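Long-range contact in tail spike protein gp49 (Pseudomonas phage LKA1, PDB 4RU4), which probably cleaves the O-specific polysaccharide on the surface of Pseudomonas cells, acting as a trimeric tailspike lyase during phage entry: residues D53-G67 / Y77-I91. Numbering follows the deposited sequence.
Sequences DEIDWAALQAAVDSG and YQINRGISSTGSLQI
Between Arg81 on one face and Gln61 on the other, the indole of Trp57 stands like a blade: Arg81 CB forms a CH-pi contact 3.7 Å from the centroid of the five-membered ring, and Gln61 CB backs the opposite side. At the ring's edge Trp57 NE1 donates to Gly82 O (2.9 Å), nearly in the indole plane yet reaching the oxygen from above its carbonyl plane. The guanidinium of Arg81, turned well out of the indole plane, is met edge-on by Asp53 OD1. NE and NH2 both give to that single oxygen, NH2 on its syn lone pair, and Asn80 ND2 adds a third bond to Asp53 OD1, at 3.0 Å. Asp53 OD2 is held by backbone nitrogens of Val49 and Ala50. The Asn80 amide works in both directions, since its OD1 receives an almost straight bond from the backbone N of Glu54, which sits at the N-cap position of the helix. Two residues on, in the first turn, Asp56 OD2 accepts from Gln78 N on its anti side, while its OD1 accepts from the backbone nitrogens of Val23 and Gly24.

Gln61 grips the backbone of Ser84 as a strand neighbour would: OE1 accepts from N in the carbonyl plane, and Gln61 NE2 donates to Ser84 O (2.9 Å). Its chain runs with CG anti to the backbone N (-174°) and bends at chi2, which turns the amide to the strand; NE2 also reaches Asp65 OD1. Alongside these polar bonds, Leu60 CD1 meets Ile83 CD1 at 3.7 Å, and both methyls of Val64 rest on Leu89 CD1.

The whole is consistent with a helix covering the N-terminal end of a pectin lyase-like parallel beta-helix. Helix 55-65 crosses strand 77-79 at 94° but runs 15° from strand 82-86. Leu60 and Ile91 reach Ile72 of strand 70-72, and strands 98-107 and 113-120 continue the coil.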
loop_
_atom_site.group_PDB
_atom_site.type_symbol
_atom_site.label_atom_id
_atom_site.label_comp_id
_atom_site.label_asym_id
_atom_site.label_seq_id
_atom_site.Cartn_x
_atom_site.Cartn_y
_atom_site.Cartn_z
ATOM N N ASP B 53 -18.760 43.704 -18.585
ATOM C CA ASP B 53 -18.011 42.427 -18.514
ATOM C C ASP B 53 -16.503 42.687 -18.582
ATOM O O ASP B 53 -16.052 43.603 -19.268
ATOM C CB ASP B 53 -18.354 41.497 -19.688
ATOM C CG ASP B 53 -19.740 40.886 -19.577
ATOM O OD1 ASP B 53 -20.316 40.891 -18.468
ATOM O OD2 ASP B 53 -20.244 40.411 -20.614
ATOM N N GLU B 54 -15.723 41.839 -17.925
ATOM C CA GLU B 54 -14.270 41.962 -17.949
ATOM C C GLU B 54 -13.684 41.560 -19.298
ATOM O O GLU B 54 -14.062 40.537 -19.877
ATOM C CB GLU B 54 -13.651 41.075 -16.848
ATOM C CG GLU B 54 -13.966 41.543 -15.417
ATOM C CD GLU B 54 -13.171 42.776 -14.998
ATOM O OE1 GLU B 54 -12.199 43.138 -15.694
ATOM O OE2 GLU B 54 -13.519 43.385 -13.962
ATOM N N ILE B 55 -12.752 42.360 -19.795
ATOM C CA ILE B 55 -11.995 41.983 -20.976
ATOM C C ILE B 55 -11.292 40.612 -20.793
ATOM O O ILE B 55 -11.290 39.797 -21.714
ATOM C CB ILE B 55 -10.988 43.109 -21.348
ATOM C CG1 ILE B 55 -11.752 44.311 -21.938
ATOM C CG2 ILE B 55 -9.899 42.587 -22.310
ATOM C CD1 ILE B 55 -10.974 45.655 -21.930
ATOM N N ASP B 56 -10.740 40.343 -19.604
ATOM C CA ASP B 56 -10.053 39.065 -19.377
ATOM C C ASP B 56 -11.015 37.903 -19.546
ATOM O O ASP B 56 -10.656 36.866 -20.107
ATOM C CB ASP B 56 -9.428 38.988 -17.979
ATOM C CG ASP B 56 -8.220 39.914 -17.810
ATOM O OD1 ASP B 56 -7.531 40.208 -18.811
ATOM O OD2 ASP B 56 -7.974 40.347 -16.662
ATOM N N TRP B 57 -12.240 38.072 -19.052
ATOM C CA TRP B 57 -13.224 37.008 -19.207
ATOM C C TRP B 57 -13.591 36.822 -20.682
ATOM O O TRP B 57 -13.596 35.690 -21.211
ATOM C CB TRP B 57 -14.494 37.267 -18.375
ATOM C CG TRP B 57 -15.582 36.298 -18.831
ATOM C CD1 TRP B 57 -15.757 35.002 -18.416
ATOM C CD2 TRP B 57 -16.588 36.542 -19.825
ATOM N NE1 TRP B 57 -16.820 34.431 -19.072
ATOM C CE2 TRP B 57 -17.344 35.352 -19.951
ATOM C CE3 TRP B 57 -16.921 37.645 -20.614
ATOM C CZ2 TRP B 57 -18.396 35.243 -20.829
ATOM C CZ3 TRP B 57 -17.988 37.542 -21.495
ATOM C CH2 TRP B 57 -18.714 36.350 -21.589
ATOM N N ALA B 58 -13.916 37.927 -21.343
ATOM C CA ALA B 58 -14.268 37.881 -22.760
ATOM C C ALA B 58 -13.149 37.204 -23.579
ATOM O O ALA B 58 -13.413 36.339 -24.419
ATOM C CB ALA B 58 -14.586 39.309 -23.297
ATOM N N ALA B 59 -11.901 37.571 -23.303
ATOM C CA ALA B 59 -10.763 36.982 -24.011
ATOM C C ALA B 59 -10.588 35.479 -23.734
ATOM O O ALA B 59 -10.349 34.685 -24.657
ATOM C CB ALA B 59 -9.455 37.755 -23.689
ATOM N N LEU B 60 -10.697 35.090 -22.466
ATOM C CA LEU B 60 -10.505 33.694 -22.086
ATOM C C LEU B 60 -11.627 32.858 -22.638
ATOM O O LEU B 60 -11.392 31.789 -23.178
ATOM C CB LEU B 60 -10.494 33.549 -20.570
ATOM C CG LEU B 60 -9.138 33.670 -19.903
ATOM C CD1 LEU B 60 -9.353 33.899 -18.412
ATOM C CD2 LEU B 60 -8.352 32.390 -20.159
ATOM N N GLN B 61 -12.855 33.356 -22.517
ATOM C CA GLN B 61 -14.005 32.625 -23.068
ATOM C C GLN B 61 -13.886 32.468 -24.576
ATOM O O GLN B 61 -14.186 31.391 -25.119
ATOM C CB GLN B 61 -15.354 33.282 -22.698
ATOM C CG GLN B 61 -16.559 32.449 -23.146
ATOM C CD GLN B 61 -16.631 31.113 -22.402
ATOM O OE1 GLN B 61 -16.798 31.081 -21.181
ATOM N NE2 GLN B 61 -16.480 30.014 -23.132
ATOM N N ALA B 62 -13.454 33.530 -25.253
ATOM C CA ALA B 62 -13.289 33.478 -26.718
ATOM C C ALA B 62 -12.193 32.493 -27.119
ATOM O O ALA B 62 -12.306 31.779 -28.143
ATOM C CB ALA B 62 -12.997 34.876 -27.301
ATOM N N ALA B 63 -11.135 32.440 -26.314
ATOM C CA ALA B 63 -10.058 31.486 -26.574
ATOM C C ALA B 63 -10.572 30.050 -26.463
ATOM O O ALA B 63 -10.302 29.210 -27.333
ATOM C CB ALA B 63 -8.877 31.709 -25.601
ATOM N N VAL B 64 -11.289 29.765 -25.377
ATOM C CA VAL B 64 -11.930 28.466 -25.219
ATOM C C VAL B 64 -12.846 28.183 -26.404
ATOM O O VAL B 64 -12.825 27.090 -26.962
ATOM C CB VAL B 64 -12.718 28.379 -23.895
ATOM C CG1 VAL B 64 -13.651 27.179 -23.889
ATOM C CG2 VAL B 64 -11.741 28.321 -22.705
ATOM N N ASP B 65 -13.644 29.181 -26.790
ATOM C CA ASP B 65 -14.613 29.019 -27.866
ATOM C C ASP B 65 -13.965 28.710 -29.207
ATOM O O ASP B 65 -14.610 28.179 -30.104
ATOM C CB ASP B 65 -15.474 30.278 -28.011
ATOM C CG ASP B 65 -16.527 30.400 -26.899
ATOM O OD1 ASP B 65 -16.673 29.451 -26.114
ATOM O OD2 ASP B 65 -17.197 31.446 -26.817
ATOM N N SER B 66 -12.692 29.048 -29.346
ATOM C CA SER B 66 -11.998 28.781 -30.588
ATOM C C SER B 66 -11.917 27.278 -30.880
ATOM O O SER B 66 -11.720 26.884 -32.031
ATOM C CB SER B 66 -10.585 29.382 -30.564
ATOM O OG SER B 66 -9.668 28.528 -29.869
ATOM N N GLY B 67 -12.040 26.435 -29.848
ATOM C CA GLY B 67 -11.873 24.999 -30.048
ATOM C C GLY B 67 -10.427 24.505 -30.012
ATOM O O GLY B 67 -10.166 23.292 -29.980
ATOM N N TYR B 77 -5.924 37.056 -14.202
ATOM C CA TYR B 77 -7.030 37.390 -15.096
ATOM C C TYR B 77 -8.338 37.584 -14.331
ATOM O O TYR B 77 -8.783 36.688 -13.602
ATOM C CB TYR B 77 -7.160 36.272 -16.125
ATOM C CG TYR B 77 -5.893 36.049 -16.928
ATOM C CD1 TYR B 77 -4.894 35.189 -16.477
ATOM C CD2 TYR B 77 -5.708 36.686 -18.150
ATOM C CE1 TYR B 77 -3.744 34.990 -17.211
ATOM C CE2 TYR B 77 -4.569 36.485 -18.898
ATOM C CZ TYR B 77 -3.584 35.638 -18.422
ATOM O OH TYR B 77 -2.436 35.439 -19.158
ATOM N N GLN B 78 -8.950 38.753 -14.489
ATOM C CA GLN B 78 -10.145 39.091 -13.733
ATOM C C GLN B 78 -11.372 38.698 -14.528
ATOM O O GLN B 78 -11.555 39.163 -15.662
ATOM C CB GLN B 78 -10.188 40.600 -13.437
ATOM C CG GLN B 78 -8.838 41.151 -12.931
ATOM C CD GLN B 78 -8.436 40.515 -11.611
ATOM O OE1 GLN B 78 -9.124 40.689 -10.595
ATOM N NE2 GLN B 78 -7.354 39.715 -11.632
ATOM N N ILE B 79 -12.218 37.852 -13.940
ATOM C CA ILE B 79 -13.411 37.403 -14.645
ATOM C C ILE B 79 -14.670 37.635 -13.815
ATOM O O ILE B 79 -14.659 37.492 -12.596
ATOM C CB ILE B 79 -13.302 35.923 -15.081
ATOM C CG1 ILE B 79 -13.246 34.999 -13.854
ATOM C CG2 ILE B 79 -12.083 35.744 -15.997
ATOM C CD1 ILE B 79 -13.473 33.506 -14.142
ATOM N N ASN B 80 -15.755 38.023 -14.470
ATOM C CA ASN B 80 -16.979 38.280 -13.732
ATOM C C ASN B 80 -18.038 37.246 -14.091
ATOM O O ASN B 80 -19.177 37.337 -13.634
ATOM C CB ASN B 80 -17.502 39.679 -14.062
ATOM C CG ASN B 80 -17.847 39.823 -15.516
ATOM O OD1 ASN B 80 -16.966 39.769 -16.375
ATOM N ND2 ASN B 80 -19.133 39.989 -15.812
ATOM N N ARG B 81 -17.662 36.272 -14.909
ATOM C CA ARG B 81 -18.589 35.200 -15.308
ATOM C C ARG B 81 -17.799 33.928 -15.398
ATOM O O ARG B 81 -16.584 33.965 -15.596
ATOM C CB ARG B 81 -19.165 35.450 -16.718
ATOM C CG ARG B 81 -20.051 36.659 -16.839
ATOM C CD ARG B 81 -20.761 36.770 -18.206
ATOM N NE ARG B 81 -21.349 38.093 -18.262
ATOM C CZ ARG B 81 -22.534 38.399 -17.748
ATOM N NH1 ARG B 81 -23.293 37.452 -17.204
ATOM N NH2 ARG B 81 -22.980 39.648 -17.807
ATOM N N GLY B 82 -18.489 32.791 -15.333
ATOM C CA GLY B 82 -17.795 31.535 -15.471
ATOM C C GLY B 82 -17.193 31.374 -16.860
ATOM O O GLY B 82 -17.698 31.917 -17.838
ATOM N N ILE B 83 -16.105 30.617 -16.936
ATOM C CA ILE B 83 -15.554 30.177 -18.209
ATOM C C ILE B 83 -16.084 28.763 -18.476
ATOM O O ILE B 83 -15.751 27.824 -17.753
ATOM C CB ILE B 83 -14.017 30.156 -18.155
ATOM C CG1 ILE B 83 -13.488 31.543 -17.744
ATOM C CG2 ILE B 83 -13.435 29.646 -19.493
ATOM C CD1 ILE B 83 -12.012 31.553 -17.353
ATOM N N SER B 84 -16.916 28.608 -19.499
ATOM C CA SER B 84 -17.626 27.342 -19.677
ATOM C C SER B 84 -17.530 26.731 -21.074
ATOM O O SER B 84 -17.236 27.412 -22.060
ATOM C CB SER B 84 -19.103 27.529 -19.285
ATOM O OG SER B 84 -19.739 28.392 -20.211
ATOM N N SER B 85 -17.809 25.439 -21.160
ATOM C CA SER B 85 -17.863 24.800 -22.456
ATOM C C SER B 85 -18.787 23.600 -22.426
ATOM O O SER B 85 -19.151 23.097 -21.360
ATOM C CB SER B 85 -16.467 24.341 -22.854
ATOM O OG SER B 85 -16.004 23.401 -21.912
ATOM N N THR B 86 -19.161 23.151 -23.615
ATOM C CA THR B 86 -19.804 21.857 -23.776
ATOM C C THR B 86 -18.839 20.913 -24.515
ATOM O O THR B 86 -18.066 21.333 -25.376
ATOM C CB THR B 86 -21.166 21.979 -24.475
ATOM O OG1 THR B 86 -21.037 22.797 -25.635
ATOM C CG2 THR B 86 -22.159 22.642 -23.546
ATOM N N GLY B 87 -18.829 19.641 -24.123
ATOM C CA GLY B 87 -17.978 18.655 -24.783
ATOM C C GLY B 87 -16.484 18.621 -24.451
ATOM O O GLY B 87 -15.978 17.585 -24.005
ATOM N N SER B 88 -15.768 19.717 -24.681
ATOM C CA SER B 88 -14.310 19.718 -24.475
ATOM C C SER B 88 -13.757 21.024 -23.860
ATOM O O SER B 88 -14.253 22.103 -24.135
ATOM C CB SER B 88 -13.590 19.446 -25.796
ATOM O OG SER B 88 -13.184 20.658 -26.402
ATOM N N LEU B 89 -12.715 20.919 -23.040
ATOM C CA LEU B 89 -12.101 22.099 -22.450
ATOM C C LEU B 89 -10.649 21.751 -22.240
ATOM O O LEU B 89 -10.352 20.809 -21.509
ATOM C CB LEU B 89 -12.740 22.392 -21.086
ATOM C CG LEU B 89 -12.256 23.628 -20.310
ATOM C CD1 LEU B 89 -12.531 24.924 -21.100
ATOM C CD2 LEU B 89 -12.928 23.709 -18.951
ATOM N N GLN B 90 -9.749 22.488 -22.890
ATOM C CA GLN B 90 -8.315 22.229 -22.769
ATOM C C GLN B 90 -7.639 23.513 -22.360
ATOM O O GLN B 90 -7.621 24.478 -23.133
ATOM C CB GLN B 90 -7.749 21.761 -24.106
ATOM C CG GLN B 90 -8.364 20.467 -24.581
ATOM C CD GLN B 90 -7.901 20.146 -25.978
ATOM O OE1 GLN B 90 -8.371 20.746 -26.941
ATOM N NE2 GLN B 90 -6.957 19.233 -26.094
ATOM N N ILE B 91 -7.119 23.542 -21.134
ATOM C CA ILE B 91 -6.498 24.754 -20.599
ATOM C C ILE B 91 -5.252 24.357 -19.839
ATOM O O ILE B 91 -5.317 23.491 -18.960
ATOM C CB ILE B 91 -7.448 25.485 -19.620
ATOM C CG1 ILE B 91 -8.589 26.142 -20.374
ATOM C CG2 ILE B 91 -6.673 26.530 -18.760
ATOM C CD1 ILE B 91 -9.752 26.429 -19.485
HETATM O O HOH W 1 -19.487 31.277 -20.366
HETATM O O HOH W 2 -17.343 27.107 -25.165
HETATM O O HOH W 3 -8.247 21.023 -29.604
#